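Local coordinates for protein glycoside hydrolase family 31 (Trueperella pyogenes, PDB 5I0F) that degrades cycloalternan as a family 31 glycoside hydrolase, passing through a covalent intermediate, at residues Phe165-Ile169 and Val244-Ile248. Residues are numbered along the deposited sequence; the frame is centred on the assembly and turned at random.
Sequences FALRI and VSDRI
The antiparallel pairing of L167 with I248 and R168 with R247 joins the end of strand 160-168 to the start of strand 247-253, in the middle of a six-stranded antiparallel sheet. L167 and I248 form the hydrogen-bonded pair: L167 N donates to I248 O at 2.9 Å, and I248 N returns the bond to L167 O. Each carbonyl also takes a CA-H...O contact, A166 CA to I248 O at 3.3 Å and R247 CA to L167 O. Beyond the non-hydrogen-bonded pair R168-R247, I169 N reaches D246 O at 3.1 Å, nearly straight (172°) yet from above the carbonyl plane. R247 NH1 reaches the same oxygen at 3.0 Å from the opposite face. The bend of the R247 chain at chi2 (-72°) carries NH1 back toward the carbonyl of D246, the residue before the strand; NH1 also lies near D246 OD1, a charge-only pairing. Its CD meets A166 CB at 3.9 Å, and NH1 approaches R168 CG at 3.5 Å, while R168 turns its own guanidinium away to a salt bridge with E170. On the face of L167 and I248, L167 packs on W226 and F228 of strand 225-230, and I248 on F228; I169 CD1 touches I248 CD1 at 4.3 Å. A type I turn, V244 to R247, leads into strand 247-253. The I169 N-H thus ties the turn exit to segment 165-169, while R247 NH1, gripping the same oxygen within its own segment, fixes the arginine's end beside R168; the nearby D246 carboxylate probably offsets part of the R247 charge.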
loop_
_atom_site.group_PDB
_atom_site.type_symbol
_atom_site.label_atom_id
_atom_site.label_comp_id
_atom_site.label_asym_id
_atom_site.label_seq_id
_atom_site.Cartn_x
_atom_site.Cartn_y
_atom_site.Cartn_z
ATOM N N PHE A 165 19.242 12.067 -12.829
ATOM C CA PHE A 165 20.285 11.399 -13.603
ATOM C C PHE A 165 19.640 10.306 -14.454
ATOM O O PHE A 165 18.438 10.053 -14.326
ATOM C CB PHE A 165 21.396 10.866 -12.678
ATOM C CG PHE A 165 20.946 9.809 -11.724
ATOM C CD1 PHE A 165 20.433 10.150 -10.473
ATOM C CD2 PHE A 165 21.011 8.466 -12.080
ATOM C CE1 PHE A 165 20.014 9.158 -9.587
ATOM C CE2 PHE A 165 20.588 7.474 -11.207
ATOM C CZ PHE A 165 20.093 7.822 -9.954
ATOM N N ALA A 166 20.423 9.695 -15.334
ATOM C CA ALA A 166 19.890 8.742 -16.300
ATOM C C ALA A 166 20.673 7.454 -16.353
ATOM O O ALA A 166 21.889 7.421 -16.090
ATOM C CB ALA A 166 19.825 9.361 -17.682
ATOM N N LEU A 167 19.947 6.392 -16.703
ATOM C CA LEU A 167 20.519 5.097 -17.027
ATOM C C LEU A 167 20.128 4.697 -18.448
ATOM O O LEU A 167 18.990 4.939 -18.901
ATOM C CB LEU A 167 20.004 4.028 -16.068
ATOM C CG LEU A 167 20.078 4.312 -14.575
ATOM C CD1 LEU A 167 19.486 3.117 -13.846
ATOM C CD2 LEU A 167 21.510 4.539 -14.137
ATOM N N ARG A 168 21.059 4.038 -19.140
ATOM C CA ARG A 168 20.818 3.564 -20.492
ATOM C C ARG A 168 19.975 2.270 -20.503
ATOM O O ARG A 168 20.240 1.355 -19.731
ATOM C CB ARG A 168 22.160 3.323 -21.186
ATOM C CG ARG A 168 22.045 3.042 -22.680
ATOM C CD ARG A 168 23.398 3.142 -23.380
ATOM N NE ARG A 168 24.303 2.132 -22.860
ATOM C CZ ARG A 168 24.293 0.837 -23.191
ATOM N NH1 ARG A 168 25.181 0.025 -22.626
ATOM N NH2 ARG A 168 23.432 0.336 -24.097
ATOM N N ILE A 169 18.995 2.196 -21.401
ATOM C CA ILE A 169 18.207 0.975 -21.639
ATOM C C ILE A 169 18.301 0.652 -23.120
ATOM O O ILE A 169 18.349 1.559 -23.943
ATOM C CB ILE A 169 16.733 1.128 -21.157
ATOM C CG1 ILE A 169 15.916 -0.139 -21.372
ATOM C CG2 ILE A 169 16.012 2.299 -21.830
ATOM C CD1 ILE A 169 14.606 -0.159 -20.583
ATOM N N VAL A 244 12.659 10.205 -23.364
ATOM C CA VAL A 244 13.799 9.841 -24.199
ATOM C C VAL A 244 13.765 8.315 -24.297
ATOM O O VAL A 244 13.880 7.625 -23.292
ATOM C CB VAL A 244 15.118 10.343 -23.575
ATOM C CG1 VAL A 244 16.306 9.950 -24.430
ATOM C CG2 VAL A 244 15.080 11.866 -23.372
ATOM N N SER A 245 13.614 7.796 -25.516
ATOM C CA SER A 245 13.196 6.408 -25.702
ATOM C C SER A 245 14.230 5.336 -25.326
ATOM O O SER A 245 13.892 4.146 -25.332
ATOM C CB SER A 245 12.681 6.193 -27.130
ATOM O OG SER A 245 13.713 6.340 -28.053
ATOM N N ASP A 246 15.452 5.749 -24.987
ATOM C CA ASP A 246 16.485 4.835 -24.495
ATOM C C ASP A 246 17.105 5.258 -23.159
ATOM O O ASP A 246 18.236 4.832 -22.825
ATOM C CB ASP A 246 17.587 4.666 -25.558
ATOM C CG ASP A 246 18.204 5.976 -25.997
ATOM O OD1 ASP A 246 18.002 7.028 -25.351
ATOM O OD2 ASP A 246 18.929 5.974 -27.030
ATOM N N ARG A 247 16.388 6.079 -22.397
ATOM C CA ARG A 247 16.854 6.526 -21.090
ATOM C C ARG A 247 15.789 6.314 -20.024
ATOM O O ARG A 247 14.623 6.674 -20.222
ATOM C CB ARG A 247 17.232 8.002 -21.129
ATOM C CG ARG A 247 18.446 8.342 -21.963
ATOM C CD ARG A 247 19.745 7.892 -21.314
ATOM N NE ARG A 247 20.926 8.136 -22.135
ATOM C CZ ARG A 247 21.386 7.352 -23.110
ATOM N NH1 ARG A 247 20.765 6.219 -23.453
ATOM N NH2 ARG A 247 22.491 7.714 -23.769
ATOM N N ILE A 248 16.214 5.734 -18.905
ATOM C CA ILE A 248 15.467 5.772 -17.641
ATOM C C ILE A 248 15.961 7.007 -16.882
ATOM O O ILE A 248 17.095 7.038 -16.412
ATOM C CB ILE A 248 15.683 4.494 -16.805
ATOM C CG1 ILE A 248 15.326 3.251 -17.637
ATOM C CG2 ILE A 248 14.865 4.551 -15.528
ATOM C CD1 ILE A 248 15.481 1.934 -16.911
#